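Local atomic coordinates of 3',5'-cyclic-nucleotide phosphodiesterase 1 (Saccharomyces cerevisiae, PDB entry 4OJV), a protein that is a zinc-binding member of the class-II cyclic-nucleotide phosphodiesterases, with a metallo-beta-lactamase-like fold built on two mixed beta sheets. Residues Y18-K26 / L35-G43; V278-S286 / T339-L347. One frame throughout, in Å; residues are numbered along the deposited sequence.

Interaction 1 (Y18-K26 / L35-G43); sequences YGTQCFILK and LIAVDGGAG
Gln21 and Asp39 meet through their polar ends just beyond the paired part of a beta hairpin. The Gln21 chain runs extended, CG anti to the backbone N (chi1 -178°), and NE2 reaches Asp39 OD2 at 2.9 Å. The bond falls on the anti lone pair of OD2, with amide and carboxylate planes turned 31° apart and a bent N-H...O angle of 142°. Both groups have further partners: Gln21 NE2 also bonds Cys242 O, Asp39 OD1 takes Thr127 N, and Asp39 OD2 also takes His133 ND1, consistent with a second-shell carboxylate that fixes the rotation of the zinc-binding His133 imidazole.

Strands 22-26 and 35-38 pair antiparallel through Phe23-Val38 and Leu25-Ile36, both hydrogen-bonded pairs, with Ile24-Ala37 as the non-hydrogen-bonded pair between them. On the face of Leu25 and Val38, Leu25 CD1 lies 3.7 Å from Val38 CG2, the two side chains crossing at a slant. On the other face Ile24 splits its branches: CD1 meets Ala37 CB at 3.8 Å, while CG2 rests 3.8 Å from Leu35 CD2. Two bonds carry the pairing past the Phe23-Val38 bridge, Gly41 N to Gln21 O (2.8 Å) and Ala42 N to Thr20 O (2.8 Å).

Gly43 stands at the N-cap position of helix 44-53, its N bonded to Glu17 OE1 of the second subunit. The hairpin lies inside the eight-stranded sheet, between strands 4-8 and 121-125, and Phe23, Leu25 and Val38 pack on strand 238-242 of the second sheet.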
ATOM      1  N   TYR A  18      -4.359   2.363   1.050  1.00 18.09           N
ATOM      2  CA  TYR A  18      -3.426   2.915   2.039  1.00 21.40           C
ATOM      3  C   TYR A  18      -4.044   2.843   3.431  1.00 17.90           C
ATOM      4  O   TYR A  18      -5.250   2.883   3.592  1.00 17.74           O
ATOM      5  CB  TYR A  18      -3.057   4.378   1.743  1.00 27.92           C
ATOM      6  CG  TYR A  18      -2.386   4.732   0.410  1.00 31.46           C
ATOM      7  CD1 TYR A  18      -2.114   3.773  -0.567  1.00 28.17           C
ATOM      8  CD2 TYR A  18      -2.042   6.054   0.130  1.00 35.53           C
ATOM      9  CE1 TYR A  18      -1.524   4.127  -1.774  1.00 23.89           C
ATOM     10  CE2 TYR A  18      -1.451   6.415  -1.073  1.00 31.25           C
ATOM     11  CZ  TYR A  18      -1.203   5.447  -2.017  1.00 31.65           C
ATOM     12  OH  TYR A  18      -0.615   5.807  -3.198  1.00 38.83           O
ATOM     13  N   GLY A  19      -3.195   2.756   4.442  1.00 15.20           N
ATOM     14  CA  GLY A  19      -3.651   2.736   5.813  1.00 14.16           C
ATOM     15  C   GLY A  19      -4.324   1.442   6.205  1.00 10.48           C
ATOM     16  O   GLY A  19      -5.168   1.447   7.081  1.00 11.44           O
ATOM     17  N   THR A  20      -3.951   0.333   5.566  1.00 10.37           N
ATOM     18  CA  THR A  20      -4.514  -0.969   5.927  1.00 10.53           C
ATOM     19  C   THR A  20      -3.856  -1.496   7.217  1.00  9.40           C
ATOM     20  O   THR A  20      -2.947  -0.869   7.764  1.00  9.96           O
ATOM     21  CB  THR A  20      -4.483  -1.968   4.755  1.00 11.52           C
ATOM     22  OG1 THR A  20      -3.147  -2.118   4.304  1.00 13.68           O
ATOM     23  CG2 THR A  20      -5.345  -1.484   3.593  1.00 12.61           C
ATOM     24  N   GLN A  21      -4.361  -2.611   7.719  1.00  9.05           N
ATOM     25  CA  GLN A  21      -4.208  -2.948   9.126  1.00  8.71           C
ATOM     26  C   GLN A  21      -2.776  -3.045   9.635  1.00  8.46           C
ATOM     27  O   GLN A  21      -1.978  -3.859   9.162  1.00  8.78           O
ATOM     28  CB  GLN A  21      -4.932  -4.254   9.427  1.00  9.68           C
ATOM     29  CG  GLN A  21      -4.857  -4.637  10.895  1.00 10.47           C
ATOM     30  CD  GLN A  21      -6.034  -5.465  11.351  1.00 10.84           C
ATOM     31  OE1 GLN A  21      -7.181  -5.032  11.249  1.00 11.58           O
ATOM     32  NE2 GLN A  21      -5.757  -6.643  11.894  1.00 11.51           N
ATOM     33  N   CYS A  22      -2.458  -2.230  10.646  1.00  8.68           N
ATOM     34  CA  CYS A  22      -1.196  -2.340  11.377  1.00  8.85           C
ATOM     35  C   CYS A  22      -1.290  -1.542  12.672  1.00  9.03           C
ATOM     36  O   CYS A  22      -1.669  -0.356  12.649  1.00  9.61           O
ATOM     37  CB  CYS A  22      -0.025  -1.806  10.552  1.00 10.12           C
ATOM     38  SG  CYS A  22       1.562  -1.903  11.432  1.00 11.58           S
ATOM     39  N   PHE A  23      -0.935  -2.181  13.788  1.00  8.76           N
ATOM     40  CA  PHE A  23      -0.937  -1.529  15.101  1.00  9.64           C
ATOM     41  C   PHE A  23       0.438  -1.688  15.719  1.00  9.75           C
ATOM     42  O   PHE A  23       1.005  -2.778  15.689  1.00 11.92           O
ATOM     43  CB  PHE A  23      -2.003  -2.167  16.002  1.00 10.44           C
ATOM     44  CG  PHE A  23      -3.326  -2.364  15.316  1.00 10.20           C
ATOM     45  CD1 PHE A  23      -4.082  -1.280  14.879  1.00 12.12           C
ATOM     46  CD2 PHE A  23      -3.807  -3.642  15.079  1.00 11.05           C
ATOM     47  CE1 PHE A  23      -5.292  -1.478  14.227  1.00 12.75           C
ATOM     48  CE2 PHE A  23      -5.013  -3.843  14.431  1.00 12.14           C
ATOM     49  CZ  PHE A  23      -5.761  -2.761  14.006  1.00 11.91           C
ATOM     50  N   ILE A  24       1.004  -0.611  16.256  1.00  9.69           N
ATOM     51  CA  ILE A  24       2.274  -0.669  16.972  1.00 10.17           C
ATOM     52  C   ILE A  24       1.993  -0.731  18.472  1.00  9.33           C
ATOM     53  O   ILE A  24       1.135  -0.002  18.975  1.00 10.04           O
ATOM     54  CB  ILE A  24       3.148   0.565  16.645  1.00 12.49           C
ATOM     55  CG1 ILE A  24       3.443   0.659  15.145  1.00 13.74           C
ATOM     56  CG2 ILE A  24       4.420   0.589  17.489  1.00 13.57           C
ATOM     57  CD1 ILE A  24       4.163  -0.533  14.573  1.00 15.90           C
ATOM     58  N   LEU A  25       2.726  -1.587  19.177  1.00  9.38           N
ATOM     59  CA  LEU A  25       2.576  -1.737  20.624  1.00  9.83           C
ATOM     60  C   LEU A  25       3.881  -1.464  21.341  1.00  9.94           C
ATOM     61  O   LEU A  25       4.951  -1.882  20.876  1.00 10.55           O
ATOM     62  CB  LEU A  25       2.167  -3.166  20.976  1.00 10.53           C
ATOM     63  CG  LEU A  25       0.998  -3.819  20.245  1.00 11.82           C
ATOM     64  CD1 LEU A  25       0.790  -5.244  20.734  1.00 12.95           C
ATOM     65  CD2 LEU A  25      -0.270  -3.006  20.417  1.00 13.69           C
ATOM     66  N   LYS A  26       3.784  -0.812  22.499  1.00  9.89           N
ATOM     67  CA  LYS A  26       4.906  -0.708  23.424  1.00 10.47           C
ATOM     68  C   LYS A  26       4.358  -0.530  24.836  1.00 11.16           C
ATOM     69  O   LYS A  26       3.201  -0.150  25.018  1.00 11.23           O
ATOM     70  CB  LYS A  26       5.844   0.448  23.052  1.00 11.40           C
ATOM     71  CG  LYS A  26       5.201   1.831  23.148  1.00 11.49           C
ATOM     72  CD  LYS A  26       6.191   2.963  22.857  1.00 12.76           C
ATOM     73  CE  LYS A  26       7.135   3.272  24.014  1.00 13.52           C
ATOM     74  NZ  LYS A  26       6.442   3.776  25.237  1.00 13.86           N
ATOM     75  N   LEU A  35       9.856  -1.627  19.349  1.00 12.10           N
ATOM     76  CA  LEU A  35       8.427  -1.611  19.084  1.00 11.56           C
ATOM     77  C   LEU A  35       7.997  -2.960  18.520  1.00 11.07           C
ATOM     78  O   LEU A  35       8.773  -3.608  17.802  1.00 13.46           O
ATOM     79  CB  LEU A  35       8.092  -0.530  18.051  1.00 11.82           C
ATOM     80  CG  LEU A  35       8.402   0.915  18.434  1.00 12.63           C
ATOM     81  CD1 LEU A  35       8.316   1.846  17.233  1.00 14.16           C
ATOM     82  CD2 LEU A  35       7.474   1.375  19.552  1.00 14.22           C
ATOM     83  N   ILE A  36       6.771  -3.373  18.839  1.00 10.74           N
ATOM     84  CA  ILE A  36       6.130  -4.534  18.229  1.00 11.63           C
ATOM     85  C   ILE A  36       5.093  -4.041  17.226  1.00 10.04           C
ATOM     86  O   ILE A  36       4.399  -3.063  17.494  1.00 10.66           O
ATOM     87  CB  ILE A  36       5.413  -5.414  19.297  1.00 14.44           C
ATOM     88  CG1 ILE A  36       6.438  -6.217  20.114  1.00 15.88           C
ATOM     89  CG2 ILE A  36       4.338  -6.296  18.655  1.00 15.09           C
ATOM     90  CD1 ILE A  36       5.821  -6.921  21.300  1.00 18.14           C
ATOM     91  N   ALA A  37       4.966  -4.712  16.085  1.00  9.58           N
ATOM     92  CA  ALA A  37       3.851  -4.472  15.170  1.00  9.29           C
ATOM     93  C   ALA A  37       2.910  -5.673  15.174  1.00  9.50           C
ATOM     94  O   ALA A  37       3.361  -6.825  15.134  1.00 11.08           O
ATOM     95  CB  ALA A  37       4.364  -4.215  13.761  1.00 10.33           C
ATOM     96  N   VAL A  38       1.605  -5.413  15.222  1.00  8.96           N
ATOM     97  CA  VAL A  38       0.614  -6.429  14.911  1.00  8.70           C
ATOM     98  C   VAL A  38       0.094  -6.126  13.528  1.00  9.02           C
ATOM     99  O   VAL A  38      -0.442  -5.043  13.267  1.00  9.20           O
ATOM    100  CB  VAL A  38      -0.536  -6.508  15.933  1.00  9.89           C
ATOM    101  CG1 VAL A  38      -1.444  -7.683  15.584  1.00 11.52           C
ATOM    102  CG2 VAL A  38       0.012  -6.644  17.348  1.00 12.13           C
ATOM    103  N   ASP A  39       0.265  -7.110  12.648  1.00  8.76           N
ATOM    104  CA  ASP A  39       0.043  -6.946  11.223  1.00  8.98           C
ATOM    105  C   ASP A  39       0.995  -5.942  10.580  1.00  8.54           C
ATOM    106  O   ASP A  39       1.855  -5.346  11.249  1.00 10.06           O
ATOM    107  CB  ASP A  39      -1.438  -6.763  10.879  1.00  9.16           C
ATOM    108  CG  ASP A  39      -2.169  -8.095  10.836  1.00  8.92           C
ATOM    109  OD1 ASP A  39      -1.472  -9.126  10.644  1.00 10.02           O
ATOM    110  OD2 ASP A  39      -3.408  -8.115  10.972  1.00  9.88           O
ATOM    111  N   GLY A  40       0.858  -5.782   9.275  1.00  9.19           N
ATOM    112  CA  GLY A  40       1.901  -5.169   8.477  1.00 10.40           C
ATOM    113  C   GLY A  40       1.362  -4.471   7.257  1.00  8.94           C
ATOM    114  O   GLY A  40       2.027  -4.429   6.220  1.00  9.53           O
ATOM    115  N   GLY A  41       0.174  -3.882   7.382  1.00  9.29           N
ATOM    116  CA  GLY A  41      -0.349  -2.975   6.355  1.00 10.90           C
ATOM    117  C   GLY A  41       0.407  -1.640   6.456  1.00 12.81           C
ATOM    118  O   GLY A  41       1.590  -1.565   6.095  1.00 17.44           O
ATOM    119  N   ALA A  42      -0.243  -0.577   6.926  1.00 14.88           N
ATOM    120  CA  ALA A  42       0.426   0.725   7.099  1.00 16.57           C
ATOM    121  C   ALA A  42       1.702   0.644   7.945  1.00 17.63           C
ATOM    122  O   ALA A  42       1.670   0.053   9.016  1.00 18.30           O
ATOM    123  CB  ALA A  42      -0.547   1.708   7.714  1.00 18.24           C
ATOM    124  N   GLY A  43       2.793   1.280   7.489  1.00 13.95           N
ATOM    125  CA  GLY A  43       4.117   1.190   8.137  1.00 13.63           C
ATOM    126  C   GLY A  43       4.923   2.496   8.110  1.00 11.54           C
ATOM    127  O   GLY A  43       4.467   3.515   8.646  1.00 12.06           O
TER

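Interaction 2 (V278-S286 / T339-L347); sequences VECSCPLSS and TILEELRFL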
ATOM      1  N   VAL A 278     -10.826  -5.323  17.375  1.00  9.25           N
ATOM      2  CA  VAL A 278     -11.512  -6.352  16.610  1.00  9.47           C
ATOM      3  C   VAL A 278     -12.289  -5.706  15.472  1.00 10.37           C
ATOM      4  O   VAL A 278     -12.825  -4.603  15.618  1.00 10.36           O
ATOM      5  CB  VAL A 278     -12.437  -7.212  17.518  1.00 10.59           C
ATOM      6  CG1 VAL A 278     -13.493  -6.362  18.201  1.00 12.11           C
ATOM      7  CG2 VAL A 278     -13.076  -8.354  16.737  1.00 12.25           C
ATOM      8  N   GLU A 279     -12.384  -6.403  14.349  1.00 10.50           N
ATOM      9  CA  GLU A 279     -13.034  -5.820  13.194  1.00 11.02           C
ATOM     10  C   GLU A 279     -14.546  -5.688  13.319  1.00 11.55           C
ATOM     11  O   GLU A 279     -15.215  -6.475  14.008  1.00 11.75           O
ATOM     12  CB  GLU A 279     -12.726  -6.613  11.927  1.00 10.66           C
ATOM     13  CG  GLU A 279     -13.354  -8.001  11.845  1.00 11.14           C
ATOM     14  CD  GLU A 279     -13.700  -8.357  10.412  1.00 10.69           C
ATOM     15  OE1 GLU A 279     -12.954  -9.146   9.799  1.00 11.16           O
ATOM     16  OE2 GLU A 279     -14.709  -7.819   9.899  1.00 11.05           O
ATOM     17  N   CYS A 280     -15.072  -4.708  12.591  1.00 12.20           N
ATOM     18  CA  CYS A 280     -16.446  -4.772  12.125  1.00 11.71           C
ATOM     19  C   CYS A 280     -16.416  -4.183  10.725  1.00 11.76           C
ATOM     20  O   CYS A 280     -16.601  -2.980  10.537  1.00 13.06           O
ATOM     21  CB  CYS A 280     -17.403  -4.030  13.056  1.00 12.19           C
ATOM     22  SG  CYS A 280     -19.128  -4.431  12.716  1.00 13.15           S
ATOM     23  N   SER A 281     -16.140  -5.028   9.736  1.00 11.09           N
ATOM     24  CA  SER A 281     -15.872  -4.529   8.397  1.00 11.55           C
ATOM     25  C   SER A 281     -17.063  -3.827   7.768  1.00 11.57           C
ATOM     26  O   SER A 281     -16.887  -2.888   6.990  1.00 11.58           O
ATOM     27  CB  SER A 281     -15.435  -5.663   7.473  1.00 11.83           C
ATOM     28  OG  SER A 281     -14.157  -6.165   7.804  1.00 11.58           O
ATOM     29  N   CYS A 282     -18.264  -4.312   8.081  1.00 12.56           N
ATOM     30  CA  CYS A 282     -19.469  -3.894   7.377  1.00 13.49           C
ATOM     31  C   CYS A 282     -20.565  -3.468   8.339  1.00 13.80           C
ATOM     32  O   CYS A 282     -20.653  -4.000   9.458  1.00 13.79           O
ATOM     33  CB  CYS A 282     -20.020  -5.053   6.560  1.00 15.92           C
ATOM     34  SG  CYS A 282     -18.873  -5.735   5.361  1.00 17.66           S
ATOM     35  N   PRO A 283     -21.432  -2.528   7.905  1.00 14.93           N
ATOM     36  CA  PRO A 283     -22.637  -2.198   8.664  1.00 15.66           C
ATOM     37  C   PRO A 283     -23.690  -3.291   8.505  1.00 15.24           C
ATOM     38  O   PRO A 283     -23.499  -4.247   7.744  1.00 17.32           O
ATOM     39  CB  PRO A 283     -23.119  -0.908   8.001  1.00 16.90           C
ATOM     40  CG  PRO A 283     -22.661  -1.031   6.588  1.00 19.10           C
ATOM     41  CD  PRO A 283     -21.332  -1.739   6.661  1.00 16.46           C
ATOM     42  N   LEU A 284     -24.813  -3.129   9.201  1.00 16.07           N
ATOM     43  CA  LEU A 284     -25.905  -4.101   9.117  1.00 18.01           C
ATOM     44  C   LEU A 284     -26.481  -4.271   7.711  1.00 19.62           C
ATOM     45  O   LEU A 284     -26.932  -5.368   7.367  1.00 24.59           O
ATOM     46  CB  LEU A 284     -27.022  -3.747  10.097  1.00 18.51           C
ATOM     47  CG  LEU A 284     -26.714  -3.953  11.583  1.00 18.50           C
ATOM     48  CD1 LEU A 284     -27.804  -3.314  12.430  1.00 19.75           C
ATOM     49  CD2 LEU A 284     -26.555  -5.430  11.924  1.00 20.41           C
ATOM     50  N   SER A 285     -26.462  -3.204   6.908  1.00 19.96           N
ATOM     51  CA  SER A 285     -27.004  -3.265   5.543  1.00 26.88           C
ATOM     52  C   SER A 285     -26.303  -4.369   4.750  1.00 32.81           C
ATOM     53  O   SER A 285     -25.087  -4.324   4.547  1.00 37.17           O
ATOM     54  CB  SER A 285     -26.902  -1.907   4.839  1.00 31.16           C
ATOM     55  OG  SER A 285     -25.555  -1.480   4.722  1.00 37.82           O
ATOM     56  N   SER A 286     -27.095  -5.352   4.317  1.00 40.68           N
ATOM     57  CA  SER A 286     -26.608  -6.652   3.810  1.00 44.99           C
ATOM     58  C   SER A 286     -25.286  -6.648   3.026  1.00 44.87           C
ATOM     59  O   SER A 286     -24.210  -6.686   3.628  1.00 47.83           O
ATOM     60  CB  SER A 286     -27.713  -7.367   3.016  1.00 49.90           C
ATOM     61  OG  SER A 286     -28.755  -7.806   3.871  1.00 55.50           O
ATOM     62  N   THR A 339     -21.930   4.776  11.080  1.00 12.08           N
ATOM     63  CA  THR A 339     -23.063   3.854  11.040  1.00 12.15           C
ATOM     64  C   THR A 339     -22.821   2.650  11.950  1.00 12.12           C
ATOM     65  O   THR A 339     -23.661   2.292  12.782  1.00 13.40           O
ATOM     66  CB  THR A 339     -23.320   3.391   9.601  1.00 12.72           C
ATOM     67  OG1 THR A 339     -23.574   4.539   8.785  1.00 13.89           O
ATOM     68  CG2 THR A 339     -24.479   2.399   9.520  1.00 13.99           C
ATOM     69  N   ILE A 340     -21.655   2.032  11.794  1.00 12.08           N
ATOM     70  CA  ILE A 340     -21.281   0.856  12.579  1.00 12.23           C
ATOM     71  C   ILE A 340     -21.212   1.168  14.074  1.00 12.09           C
ATOM     72  O   ILE A 340     -21.705   0.391  14.897  1.00 12.33           O
ATOM     73  CB  ILE A 340     -19.951   0.264  12.049  1.00 12.54           C
ATOM     74  CG1 ILE A 340     -20.217  -0.486  10.740  1.00 12.95           C
ATOM     75  CG2 ILE A 340     -19.262  -0.620  13.078  1.00 13.82           C
ATOM     76  CD1 ILE A 340     -18.987  -0.680   9.872  1.00 12.84           C
ATOM     77  N   LEU A 341     -20.632   2.314  14.420  1.00 12.18           N
ATOM     78  CA  LEU A 341     -20.534   2.693  15.828  1.00 13.20           C
ATOM     79  C   LEU A 341     -21.933   2.808  16.450  1.00 13.82           C
ATOM     80  O   LEU A 341     -22.187   2.287  17.543  1.00 14.46           O
ATOM     81  CB  LEU A 341     -19.743   3.991  15.989  1.00 13.75           C
ATOM     82  CG  LEU A 341     -19.441   4.453  17.412  1.00 13.40           C
ATOM     83  CD1 LEU A 341     -18.640   3.413  18.184  1.00 15.42           C
ATOM     84  CD2 LEU A 341     -18.708   5.784  17.370  1.00 14.98           C
ATOM     85  N   GLU A 342     -22.844   3.466  15.738  1.00 13.58           N
ATOM     86  CA  GLU A 342     -24.216   3.628  16.224  1.00 14.87           C
ATOM     87  C   GLU A 342     -24.935   2.301  16.345  1.00 14.40           C
ATOM     88  O   GLU A 342     -25.622   2.050  17.333  1.00 15.77           O
ATOM     89  CB  GLU A 342     -24.974   4.543  15.281  1.00 16.61           C
ATOM     90  CG  GLU A 342     -24.521   5.979  15.372  1.00 21.64           C
ATOM     91  CD  GLU A 342     -25.138   6.848  14.308  1.00 26.09           C
ATOM     92  OE1 GLU A 342     -25.840   6.304  13.426  1.00 29.75           O
ATOM     93  OE2 GLU A 342     -24.918   8.077  14.357  1.00 32.57           O
ATOM     94  N   GLU A 343     -24.760   1.441  15.347  1.00 13.93           N
ATOM     95  CA  GLU A 343     -25.381   0.121  15.339  1.00 14.01           C
ATOM     96  C   GLU A 343     -24.859  -0.759  16.464  1.00 14.65           C
ATOM     97  O   GLU A 343     -25.635  -1.441  17.147  1.00 16.15           O
ATOM     98  CB  GLU A 343     -25.224  -0.549  13.968  1.00 14.13           C
ATOM     99  CG  GLU A 343     -26.042   0.159  12.896  1.00 15.48           C
ATOM    100  CD  GLU A 343     -25.838  -0.380  11.492  1.00 14.41           C
ATOM    101  OE1 GLU A 343     -24.850  -1.101  11.228  1.00 14.57           O
ATOM    102  OE2 GLU A 343     -26.682  -0.076  10.625  1.00 15.91           O
ATOM    103  N   LEU A 344     -23.546  -0.732  16.680  1.00 13.96           N
ATOM    104  CA  LEU A 344     -22.954  -1.505  17.770  1.00 14.18           C
ATOM    105  C   LEU A 344     -23.441  -1.028  19.138  1.00 13.55           C
ATOM    106  O   LEU A 344     -23.783  -1.847  20.000  1.00 15.38           O
ATOM    107  CB  LEU A 344     -21.429  -1.452  17.711  1.00 13.41           C
ATOM    108  CG  LEU A 344     -20.764  -2.264  16.598  1.00 13.26           C
ATOM    109  CD1 LEU A 344     -19.295  -1.886  16.485  1.00 14.12           C
ATOM    110  CD2 LEU A 344     -20.905  -3.754  16.826  1.00 13.63           C
ATOM    111  N   ARG A 345     -23.475   0.284  19.337  1.00 14.44           N
ATOM    112  CA  ARG A 345     -23.930   0.840  20.615  1.00 14.62           C
ATOM    113  C   ARG A 345     -25.402   0.514  20.872  1.00 16.07           C
ATOM    114  O   ARG A 345     -25.783   0.177  22.002  1.00 18.36           O
ATOM    115  CB  ARG A 345     -23.676   2.342  20.674  1.00 15.50           C
ATOM    116  CG  ARG A 345     -22.209   2.682  20.862  1.00 14.88           C
ATOM    117  CD  ARG A 345     -21.984   4.179  20.820  1.00 15.25           C
ATOM    118  NE  ARG A 345     -20.590   4.509  21.112  1.00 14.34           N
ATOM    119  CZ  ARG A 345     -20.022   5.682  20.851  1.00 14.63           C
ATOM    120  NH1 ARG A 345     -20.714   6.653  20.269  1.00 16.84           N
ATOM    121  NH2 ARG A 345     -18.748   5.884  21.159  1.00 15.64           N
ATOM    122  N   PHE A 346     -26.212   0.589  19.816  1.00 15.99           N
ATOM    123  CA  PHE A 346     -27.632   0.256  19.927  1.00 17.03           C
ATOM    124  C   PHE A 346     -27.816  -1.214  20.302  1.00 17.36           C
ATOM    125  O   PHE A 346     -28.579  -1.541  21.218  1.00 18.54           O
ATOM    126  CB  PHE A 346     -28.372   0.573  18.624  1.00 19.04           C
ATOM    127  CG  PHE A 346     -29.834   0.210  18.655  1.00 20.84           C
ATOM    128  CD1 PHE A 346     -30.254  -1.072  18.310  1.00 22.80           C
ATOM    129  CD2 PHE A 346     -30.789   1.149  19.034  1.00 23.95           C
ATOM    130  CE1 PHE A 346     -31.599  -1.415  18.345  1.00 26.14           C
ATOM    131  CE2 PHE A 346     -32.137   0.812  19.067  1.00 25.18           C
ATOM    132  CZ  PHE A 346     -32.538  -0.471  18.725  1.00 26.70           C
ATOM    133  N   LEU A 347     -27.112  -2.102  19.605  1.00 16.84           N
ATOM    134  CA  LEU A 347     -27.241  -3.533  19.839  1.00 17.37           C
ATOM    135  C   LEU A 347     -26.692  -3.941  21.203  1.00 19.08           C
ATOM    136  O   LEU A 347     -27.251  -4.824  21.857  1.00 20.80           O
ATOM    137  CB  LEU A 347     -26.594  -4.346  18.713  1.00 18.07           C
ATOM    138  CG  LEU A 347     -27.301  -4.329  17.353  1.00 18.41           C
ATOM    139  CD1 LEU A 347     -26.381  -4.875  16.268  1.00 19.17           C
ATOM    140  CD2 LEU A 347     -28.619  -5.099  17.385  1.00 21.55           C
TER
HETATM  141  O   HOH W   1     -26.664  -0.458   8.020  1.00 18.42           O
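The loop after strand 273-279 packs against the side of helix 336-350, which also lies on strands 321-325 and 357-360; Cys280, Pro283 and Leu284 meet Ile340 and Glu343. Ile340 carries most of the apolar contact: CG1 sits beside the backbone N (chi1 -75°) and the chain continues extended (chi2 159°), so that CD1 comes within 3.4 Å of Cys280 O, while CG2 lies 3.8 Å from Cys280 SG. Pro283 lies across the same side chain, its CA 3.6 Å from Ile340 CG1.

Glu343 and Leu284 lie alongside each other with their ends pointing opposite ways, Leu284 CG 3.4 Å from Glu343 OE1. This oxygen accepts Leu284 N at 2.9 Å, nearly straight (165°) and on the syn side. A water donates to Glu343 OE2 (2.6 Å) and accepts from Ser285 N, so the two oxygens hold consecutive backbone amides, one directly and one through water.

Upstream, Ser281 OG and N approach Glu279 OE2 from one face of its carboxylate, and OG also bonds ND1 of the zinc ligand His326. The strand's end thus lies near the zinc site, while the helix covers one of two sheets, as in the alpha-beta/beta-alpha sandwich of the metallo-beta-lactamase fold.

Overall arrangement
Interaction 1 is fully buried near the middle of the chain, whereas interaction 2, with its centre 23 Å away, is only partly buried and reaches the surface at Leu284. They belong to different sheets: 18-26 and 35-43 contain neighbouring strands of the eight-stranded one, while 278-286 follows a strand of the seven-stranded one and meets a helix. The chemistry follows: a ladder of backbone bonds in the first, with one side-chain amide-to-carboxylate bond and apolar pairs; one carboxylate-to-amide bond, a water and apolar packing in the second. Each also has a residue in the second shell of the zinc site. The contacts do not touch, their nearest atoms being about 6 Å apart.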